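Putative isochorismatase hydrolase (Oleispira antarctica, PDB 3LQY) is probably a hydrolase of the isochorismatase family, though its natural substrate is not established. Local coordinates at residues Thr8-Ile13 against Ala45-Gln50; Val54-His59 against Val82-Gly87; Ala89-His94 against Thr102-Val107. All coordinates share one frame; numbering follows the deposited sequence.

How the interactions relate
The three contacts follow one another along the chain and all involve the six-stranded parallel sheet of the isochorismatase domain, at three neighbouring strands in the order 90-93, 54-59, 8-13. Interaction 1 sets the end of helix 33-49 against strand 8-13, interaction 2 lays the loop 82-87 against strand 54-59, and interaction 3 joins the outermost strand 90-93 to the start of helix 104-110. Centres of interactions 1 and 2 lie about 10 Å apart, those of 2 and 3 about 11 Å, those of 1 and 3 about 16 Å. Backbone pairs such as Leu10 with Val55 and His56 with Val91 tie the strands, so helices and loop are assembled on one continuous sheet.

Interaction 1: residues Thr8-Ile13 against Ala45-Gln50; sequences TALLLI and AKFRQQ
Phe47 carries this contact almost alone, laying its ring against the backbone and the first side-chain carbon of Leu10. Leu10 CB stands over the middle of one ring face, 3.5 Å from the centroid and only 4° off the ring normal, a nearly ideal CH-pi contact. The rim meets the strand differently. Phe47 CE2 comes 3.3 Å from Thr8 O, which lies at the ring edge close to its plane, so a weakly positive C-H faces a carbonyl oxygen. The same CE2 is 3.3 Å from Leu10 N, and the ring thus follows the peptide chain from Thr8 to Leu10. Beyond CZ, the Thr8 methyl is a looser neighbour, with CG2 4.2 Å from Phe47 CZ.

The two main side chains cross obliquely. The strand backbone puts Leu10 CB over the ring, and CG, anti to the backbone N (chi1 171°), carries the methyls past it, so that CD2 comes only to 4.1 Å from Phe47 CD1. No hydrogen bond spans the segments; the join rests on apolar packing and on the flat ring bearing on the strand.

The axes of the short segments 8-13 and 45-49 pass 9.5 Å apart at 145°, so the helix runs roughly antiparallel to the strand it covers, as expected in a beta-alpha-beta crossover between parallel strands 8-13 and 54-59. Phe47 also touches Val54 on strand 54-59 and Leu52 in the connecting loop, while Leu10 packs on Leu43 one helical turn earlier and on Val117 of strand 115-121.

Interaction 2: residues Val54-His59 against Val82-Gly87; sequences VVHVRH and VAAQEG
The long loop between strands 54-59 and 90-93 passes over the start of strand 54-59 here, and His56 is the side chain that receives it. Ala84 CB sits over one face of the imidazole, 3.6 Å from the ring centroid and 22° off the normal, a CH-pi contact displaced toward the NE2-CD2 rim. Its nearest ring atom is NE2, 3.4 Å from Ala84 CB. His56 CG stands anti to the carbonyl carbon, beside the backbone N (chi1 -53°), which carries the ring out from the sheet to the loop.

Both ring nitrogens have polar partners. A water lying in the ring plane is 2.8 Å from His56 ND1 and donates to Val82 O at 3.1 Å, bridging strand and loop where no direct hydrogen bond does. NE2 is bonded to the carboxylate of Glu88, whose OE1 also takes the backbone N-H of Gln85.

With one nitrogen held by the water and the other by Glu88, the imidazole is fixed in rotation while a methyl group covers one of its faces. The nearby carboxylate would probably favour a proton on NE2 and could raise the affinity of the ring for a second one.

Interaction 3: residues Ala89-His94 against Thr102-Val107; sequences AVVLKH and TDLKKV
Val91 and Thr102 meet at the centre of this contact, with Val91 CG1 3.8 Å from Thr102 CB and the two side chains crossing at about a right angle. The other Val91 methyl, CG2, reaches Leu104 CD1 at 3.8 Å, again nearly perpendicular. Val91 CG1 is anti to the backbone N (chi1 -176°), an arrangement that sends one branch to Thr102 and the other to Leu104. Thr102 CG2 touches the root of the Lys93 side chain, 3.6 Å from CB, and Ala89 CB grazes Val107 CG1 at the far end.

Behind these apolar touches lie polar ones. Thr102 OG1 accepts the backbone N-H of Leu104 at 3.1 Å and 162°, an ST turn at the start of helix 104-110, and it is also bonded to Ser98 O. A water donates to Leu92 O at 2.9 Å and accepts from Asp103 N, linking strand to helix start. A valine in place of Thr102 would probably leave the Leu104 N-H and Ser98 O without their mate and unsettle the turn that begins the helix.

Lys93 gives only its root to this packing: its NZ turns away to Gln95 O, His59 and the sulfinic group of modified Cys126, with a long, weak ion pair to Asp14. Asp14, Lys93 and Cys126 probably correspond to the family's Asp-Lys-Cys catalytic triad. The side-chain packing is thus carbon to carbon, water supplies the polar link across, and the lysine amine is left to the probable active site.

Interaction 1: residues Thr8-Ile13 against Ala45-Gln50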
loop_
_atom_site.group_PDB
_atom_site.type_symbol
_atom_site.label_atom_id
_atom_site.label_comp_id
_atom_site.label_asym_id
_atom_site.label_seq_id
_atom_site.Cartn_x
_atom_site.Cartn_y
_atom_site.Cartn_z
ATOM N N THR A 8 8.242 -3.743 13.247
ATOM C CA THR A 8 7.846 -3.011 12.053
ATOM C C THR A 8 7.475 -3.999 10.963
ATOM O O THR A 8 8.259 -4.881 10.612
ATOM C CB THR A 8 8.947 -2.023 11.582
ATOM O OG1 THR A 8 9.317 -1.168 12.680
ATOM C CG2 THR A 8 8.461 -1.183 10.390
ATOM N N ALA A 9 6.250 -3.835 10.452
ATOM C CA ALA A 9 5.691 -4.649 9.392
ATOM C C ALA A 9 5.719 -3.850 8.100
ATOM O O ALA A 9 5.427 -2.639 8.090
ATOM C CB ALA A 9 4.258 -5.009 9.735
ATOM N N LEU A 10 6.067 -4.490 6.998
ATOM C CA LEU A 10 5.862 -3.884 5.670
ATOM C C LEU A 10 4.441 -4.213 5.240
ATOM O O LEU A 10 4.012 -5.367 5.289
ATOM C CB LEU A 10 6.902 -4.364 4.667
ATOM C CG LEU A 10 6.769 -4.038 3.171
ATOM C CD1 LEU A 10 7.160 -2.544 2.906
ATOM C CD2 LEU A 10 7.626 -5.063 2.399
ATOM N N LEU A 11 3.700 -3.166 4.884
ATOM C CA LEU A 11 2.275 -3.254 4.584
ATOM C C LEU A 11 2.076 -2.817 3.159
ATOM O O LEU A 11 2.249 -1.630 2.807
ATOM C CB LEU A 11 1.464 -2.378 5.526
ATOM C CG LEU A 11 -0.061 -2.490 5.524
ATOM C CD1 LEU A 11 -0.508 -3.892 5.797
ATOM C CD2 LEU A 11 -0.629 -1.555 6.585
ATOM N N LEU A 12 1.707 -3.767 2.324
ATOM C CA LEU A 12 1.579 -3.492 0.932
ATOM C C LEU A 12 0.104 -3.395 0.613
ATOM O O LEU A 12 -0.646 -4.371 0.727
ATOM C CB LEU A 12 2.245 -4.624 0.119
ATOM C CG LEU A 12 3.715 -4.935 0.509
ATOM C CD1 LEU A 12 3.856 -5.990 1.633
ATOM C CD2 LEU A 12 4.537 -5.352 -0.715
ATOM N N ILE A 13 -0.311 -2.220 0.168
ATOM C CA ILE A 13 -1.724 -1.932 -0.088
ATOM C C ILE A 13 -2.053 -2.038 -1.561
ATOM O O ILE A 13 -1.660 -1.196 -2.345
ATOM C CB ILE A 13 -2.095 -0.476 0.383
ATOM C CG1 ILE A 13 -1.765 -0.278 1.867
ATOM C CG2 ILE A 13 -3.589 -0.225 0.124
ATOM C CD1 ILE A 13 -2.565 -1.165 2.817
ATOM N N ALA A 45 11.955 -7.518 -0.496
ATOM C CA ALA A 45 13.120 -8.396 -0.466
ATOM C C ALA A 45 13.945 -8.147 0.798
ATOM O O ALA A 45 14.458 -9.085 1.415
ATOM C CB ALA A 45 13.988 -8.200 -1.731
ATOM N N LYS A 46 14.089 -6.882 1.173
ATOM C CA LYS A 46 14.804 -6.518 2.402
ATOM C C LYS A 46 14.137 -7.100 3.664
ATOM O O LYS A 46 14.809 -7.664 4.515
ATOM C CB LYS A 46 14.936 -4.993 2.503
ATOM C CG LYS A 46 15.894 -4.501 3.629
ATOM C CD LYS A 46 17.273 -5.192 3.570
ATOM C CE LYS A 46 18.361 -4.348 4.172
ATOM N NZ LYS A 46 19.712 -4.867 3.869
ATOM N N PHE A 47 12.815 -6.977 3.770
ATOM C CA PHE A 47 12.064 -7.444 4.957
ATOM C C PHE A 47 12.199 -8.958 5.123
ATOM O O PHE A 47 12.481 -9.450 6.236
ATOM C CB PHE A 47 10.568 -7.010 4.895
ATOM C CG PHE A 47 10.282 -5.705 5.596
ATOM C CD1 PHE A 47 10.710 -4.490 5.054
ATOM C CD2 PHE A 47 9.606 -5.692 6.814
ATOM C CE1 PHE A 47 10.450 -3.234 5.747
ATOM C CE2 PHE A 47 9.342 -4.452 7.510
ATOM C CZ PHE A 47 9.792 -3.251 6.976
ATOM N N ARG A 48 12.035 -9.688 4.009
ATOM C CA ARG A 48 12.130 -11.133 4.020
ATOM C C ARG A 48 13.566 -11.573 4.319
ATOM O O ARG A 48 13.772 -12.561 5.006
ATOM C CB ARG A 48 11.698 -11.734 2.671
ATOM C CG ARG A 48 10.225 -11.593 2.368
ATOM C CD ARG A 48 9.948 -11.840 0.907
ATOM N NE ARG A 48 8.517 -11.921 0.647
ATOM C CZ ARG A 48 7.984 -12.043 -0.572
ATOM N NH1 ARG A 48 8.777 -12.086 -1.639
ATOM N NH2 ARG A 48 6.663 -12.123 -0.730
ATOM N N GLN A 49 14.524 -10.828 3.767
ATOM C CA GLN A 49 15.947 -11.000 4.028
ATOM C C GLN A 49 16.275 -10.847 5.524
ATOM O O GLN A 49 17.147 -11.547 6.034
ATOM C CB GLN A 49 16.782 -10.014 3.185
ATOM C CG GLN A 49 18.321 -10.145 3.337
ATOM C CD GLN A 49 19.024 -8.791 3.445
ATOM O OE1 GLN A 49 18.813 -8.036 4.402
ATOM N NE2 GLN A 49 19.878 -8.491 2.469
ATOM N N GLN A 50 15.585 -9.936 6.212
ATOM C CA GLN A 50 15.633 -9.884 7.674
ATOM C C GLN A 50 14.497 -10.789 8.192
ATOM O O GLN A 50 13.896 -11.544 7.420
ATOM C CB GLN A 50 15.538 -8.430 8.178
ATOM C CG GLN A 50 16.586 -7.495 7.577
ATOM C CD GLN A 50 17.995 -7.984 7.818
ATOM O OE1 GLN A 50 18.447 -8.088 8.962
ATOM N NE2 GLN A 50 18.694 -8.323 6.739
#

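Interaction 2: residues Val54-His59 against Val82-Gly87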
loop_
_atom_site.group_PDB
_atom_site.type_symbol
_atom_site.label_atom_id
_atom_site.label_comp_id
_atom_site.label_asym_id
_atom_site.label_seq_id
_atom_site.Cartn_x
_atom_site.Cartn_y
_atom_site.Cartn_z
ATOM N N VAL A 54 5.770 -9.125 7.082
ATOM C CA VAL A 54 5.222 -8.605 5.831
ATOM C C VAL A 54 3.725 -8.910 5.793
ATOM O O VAL A 54 3.328 -10.083 5.935
ATOM C CB VAL A 54 5.902 -9.244 4.613
ATOM C CG1 VAL A 54 5.291 -8.716 3.334
ATOM C CG2 VAL A 54 7.377 -8.941 4.640
ATOM N N VAL A 55 2.904 -7.858 5.639
ATOM C CA VAL A 55 1.457 -8.024 5.509
ATOM C C VAL A 55 0.948 -7.374 4.223
ATOM O O VAL A 55 1.335 -6.243 3.878
ATOM C CB VAL A 55 0.672 -7.446 6.678
ATOM C CG1 VAL A 55 -0.823 -7.725 6.516
ATOM C CG2 VAL A 55 1.161 -7.982 8.000
ATOM N N HIS A 56 0.067 -8.108 3.539
ATOM C CA HIS A 56 -0.536 -7.643 2.290
ATOM C C HIS A 56 -2.005 -7.298 2.459
ATOM O O HIS A 56 -2.747 -7.943 3.230
ATOM C CB HIS A 56 -0.436 -8.749 1.199
ATOM C CG HIS A 56 0.947 -9.276 0.994
ATOM N ND1 HIS A 56 1.784 -8.807 0.004
ATOM C CD2 HIS A 56 1.641 -10.238 1.657
ATOM C CE1 HIS A 56 2.924 -9.484 0.049
ATOM N NE2 HIS A 56 2.870 -10.340 1.054
ATOM N N VAL A 57 -2.443 -6.333 1.667
ATOM C CA VAL A 57 -3.838 -5.948 1.662
ATOM C C VAL A 57 -4.271 -5.994 0.210
ATOM O O VAL A 57 -3.513 -5.614 -0.642
ATOM C CB VAL A 57 -4.025 -4.555 2.242
ATOM C CG1 VAL A 57 -5.433 -4.088 1.995
ATOM C CG2 VAL A 57 -3.679 -4.562 3.769
ATOM N N ARG A 58 -5.477 -6.490 -0.039
ATOM C CA ARG A 58 -6.002 -6.664 -1.351
ATOM C C ARG A 58 -7.473 -6.266 -1.349
ATOM O O ARG A 58 -8.192 -6.588 -0.423
ATOM C CB ARG A 58 -5.854 -8.160 -1.712
ATOM C CG ARG A 58 -5.850 -8.481 -3.137
ATOM C CD ARG A 58 -5.506 -9.953 -3.428
ATOM N NE ARG A 58 -6.520 -10.929 -2.971
ATOM C CZ ARG A 58 -7.691 -11.159 -3.560
ATOM N NH1 ARG A 58 -8.026 -10.528 -4.680
ATOM N NH2 ARG A 58 -8.528 -12.073 -3.047
ATOM N N HIS A 59 -7.921 -5.577 -2.385
ATOM C CA HIS A 59 -9.307 -5.090 -2.479
ATOM C C HIS A 59 -10.167 -5.837 -3.483
ATOM O O HIS A 59 -9.717 -6.116 -4.607
ATOM C CB HIS A 59 -9.298 -3.614 -2.905
ATOM C CG HIS A 59 -10.634 -2.943 -2.777
ATOM N ND1 HIS A 59 -10.957 -2.180 -1.678
ATOM C CD2 HIS A 59 -11.731 -2.936 -3.580
ATOM C CE1 HIS A 59 -12.190 -1.726 -1.807
ATOM N NE2 HIS A 59 -12.686 -2.169 -2.947
ATOM N N VAL A 82 5.233 -8.272 -6.788
ATOM C CA VAL A 82 5.179 -8.182 -5.307
ATOM C C VAL A 82 4.280 -9.267 -4.688
ATOM O O VAL A 82 3.647 -9.055 -3.661
ATOM C CB VAL A 82 4.727 -6.758 -4.829
ATOM C CG1 VAL A 82 5.790 -5.756 -5.124
ATOM C CG2 VAL A 82 3.458 -6.328 -5.514
ATOM N N ALA A 83 4.262 -10.460 -5.290
ATOM C CA ALA A 83 3.361 -11.521 -4.835
ATOM C C ALA A 83 3.666 -11.958 -3.385
ATOM O O ALA A 83 4.829 -11.925 -2.927
ATOM C CB ALA A 83 3.451 -12.734 -5.791
ATOM N N ALA A 84 2.622 -12.394 -2.679
ATOM C CA ALA A 84 2.762 -12.875 -1.310
ATOM C C ALA A 84 3.441 -14.242 -1.265
ATOM O O ALA A 84 3.481 -14.983 -2.273
ATOM C CB ALA A 84 1.400 -12.933 -0.626
ATOM N N GLN A 85 3.966 -14.573 -0.085
ATOM C CA GLN A 85 4.594 -15.883 0.191
ATOM C C GLN A 85 3.894 -16.567 1.354
ATOM O O GLN A 85 3.144 -15.930 2.073
ATOM C CB GLN A 85 6.061 -15.676 0.548
ATOM C CG GLN A 85 6.968 -15.621 -0.674
ATOM C CD GLN A 85 8.405 -15.321 -0.309
ATOM O OE1 GLN A 85 8.727 -15.059 0.867
ATOM N NE2 GLN A 85 9.283 -15.356 -1.317
ATOM N N GLU A 86 4.124 -17.856 1.558
ATOM C CA GLU A 86 3.470 -18.525 2.668
ATOM C C GLU A 86 3.950 -17.864 3.940
ATOM O O GLU A 86 5.123 -17.471 4.044
ATOM C CB GLU A 86 3.767 -20.049 2.683
ATOM C CG GLU A 86 2.988 -20.804 3.773
ATOM C CD GLU A 86 3.622 -20.735 5.190
ATOM O OE1 GLU A 86 4.649 -20.033 5.395
ATOM O OE2 GLU A 86 3.091 -21.404 6.115
ATOM N N GLY A 87 3.033 -17.721 4.896
ATOM C CA GLY A 87 3.351 -17.119 6.184
ATOM C C GLY A 87 2.900 -15.673 6.244
ATOM O O GLY A 87 2.550 -15.181 7.322
HETATM O O HOH W 1 1.702 -7.152 -2.277
#

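Interaction 3: residues Ala89-His94 against Thr102-Val107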
loop_
_atom_site.group_PDB
_atom_site.type_symbol
_atom_site.label_atom_id
_atom_site.label_comp_id
_atom_site.label_asym_id
_atom_site.label_seq_id
_atom_site.Cartn_x
_atom_site.Cartn_y
_atom_site.Cartn_z
ATOM N N ALA A 89 0.415 -12.833 5.775
ATOM C CA ALA A 89 -1.032 -12.699 5.757
ATOM C C ALA A 89 -1.453 -11.802 4.603
ATOM O O ALA A 89 -0.758 -10.836 4.259
ATOM C CB ALA A 89 -1.537 -12.096 7.092
ATOM N N VAL A 90 -2.607 -12.116 4.026
ATOM C CA VAL A 90 -3.225 -11.257 3.027
ATOM C C VAL A 90 -4.610 -10.867 3.516
ATOM O O VAL A 90 -5.459 -11.727 3.737
ATOM C CB VAL A 90 -3.335 -12.018 1.681
ATOM C CG1 VAL A 90 -4.144 -11.219 0.685
ATOM C CG2 VAL A 90 -1.943 -12.305 1.160
ATOM N N VAL A 91 -4.835 -9.574 3.715
ATOM C CA VAL A 91 -6.124 -9.107 4.160
ATOM C C VAL A 91 -6.970 -8.629 3.001
ATOM O O VAL A 91 -6.592 -7.684 2.305
ATOM C CB VAL A 91 -5.979 -7.890 5.124
ATOM C CG1 VAL A 91 -7.351 -7.480 5.650
ATOM C CG2 VAL A 91 -5.023 -8.236 6.265
ATOM N N LEU A 92 -8.176 -9.158 2.911
ATOM C CA LEU A 92 -9.121 -8.819 1.848
ATOM C C LEU A 92 -10.029 -7.710 2.367
ATOM O O LEU A 92 -10.616 -7.834 3.455
ATOM C CB LEU A 92 -9.950 -10.067 1.450
ATOM C CG LEU A 92 -11.062 -9.868 0.403
ATOM C CD1 LEU A 92 -10.542 -9.182 -0.866
ATOM C CD2 LEU A 92 -11.710 -11.190 0.024
ATOM N N LYS A 93 -10.139 -6.618 1.613
ATOM C CA LYS A 93 -10.963 -5.470 2.050
ATOM C C LYS A 93 -11.971 -5.070 0.974
ATOM O O LYS A 93 -11.810 -5.403 -0.207
ATOM C CB LYS A 93 -10.084 -4.290 2.391
ATOM C CG LYS A 93 -9.512 -3.508 1.224
ATOM C CD LYS A 93 -8.641 -2.377 1.731
ATOM C CE LYS A 93 -8.085 -1.479 0.606
ATOM N NZ LYS A 93 -9.117 -0.628 -0.117
ATOM N N HIS A 94 -13.010 -4.360 1.403
ATOM C CA HIS A 94 -14.070 -3.871 0.509
ATOM C C HIS A 94 -14.321 -2.374 0.649
ATOM O O HIS A 94 -15.177 -1.811 -0.022
ATOM C CB HIS A 94 -15.358 -4.663 0.770
ATOM C CG HIS A 94 -15.155 -6.156 0.761
ATOM N ND1 HIS A 94 -14.754 -6.847 -0.365
ATOM C CD2 HIS A 94 -15.264 -7.078 1.746
ATOM C CE1 HIS A 94 -14.651 -8.133 -0.078
ATOM N NE2 HIS A 94 -14.946 -8.296 1.199
ATOM N N THR A 102 -12.370 -5.044 8.217
ATOM C CA THR A 102 -11.360 -6.029 7.905
ATOM C C THR A 102 -10.763 -6.514 9.202
ATOM O O THR A 102 -11.071 -6.018 10.260
ATOM C CB THR A 102 -10.201 -5.465 7.026
ATOM O OG1 THR A 102 -9.312 -4.690 7.845
ATOM C CG2 THR A 102 -10.742 -4.667 5.875
ATOM N N ASP A 103 -9.874 -7.481 9.070
ATOM C CA ASP A 103 -9.176 -8.101 10.176
ATOM C C ASP A 103 -7.807 -7.485 10.350
ATOM O O ASP A 103 -6.976 -8.040 11.060
ATOM C CB ASP A 103 -8.975 -9.588 9.850
ATOM C CG ASP A 103 -10.290 -10.335 9.626
ATOM O OD1 ASP A 103 -11.346 -9.804 10.040
ATOM O OD2 ASP A 103 -10.268 -11.448 9.044
ATOM N N LEU A 104 -7.545 -6.365 9.684
ATOM C CA LEU A 104 -6.175 -5.838 9.650
ATOM C C LEU A 104 -5.599 -5.596 11.038
ATOM O O LEU A 104 -4.463 -6.001 11.319
ATOM C CB LEU A 104 -6.068 -4.574 8.822
ATOM C CG LEU A 104 -4.620 -4.059 8.762
ATOM C CD1 LEU A 104 -3.717 -5.083 8.038
ATOM C CD2 LEU A 104 -4.555 -2.654 8.119
ATOM N N LYS A 105 -6.382 -4.960 11.900
ATOM C CA LYS A 105 -5.923 -4.620 13.244
ATOM C C LYS A 105 -5.609 -5.904 13.993
ATOM O O LYS A 105 -4.470 -6.119 14.424
ATOM C CB LYS A 105 -6.980 -3.805 14.003
ATOM C CG LYS A 105 -6.449 -3.063 15.248
ATOM C CD LYS A 105 -7.601 -2.420 16.044
ATOM C CE LYS A 105 -7.104 -1.635 17.274
ATOM N NZ LYS A 105 -8.141 -1.564 18.357
ATOM N N LYS A 106 -6.624 -6.764 14.112
ATOM C CA LYS A 106 -6.471 -8.048 14.789
ATOM C C LYS A 106 -5.211 -8.743 14.274
ATOM O O LYS A 106 -4.410 -9.257 15.041
ATOM C CB LYS A 106 -7.706 -8.929 14.557
ATOM N N VAL A 107 -5.023 -8.728 12.971
ATOM C CA VAL A 107 -3.818 -9.287 12.373
ATOM C C VAL A 107 -2.517 -8.628 12.880
ATOM O O VAL A 107 -1.625 -9.323 13.390
ATOM C CB VAL A 107 -3.899 -9.268 10.815
ATOM C CG1 VAL A 107 -2.521 -9.471 10.190
ATOM C CG2 VAL A 107 -4.882 -10.324 10.309
HETATM O O HOH W 2 -10.219 -8.808 6.107
#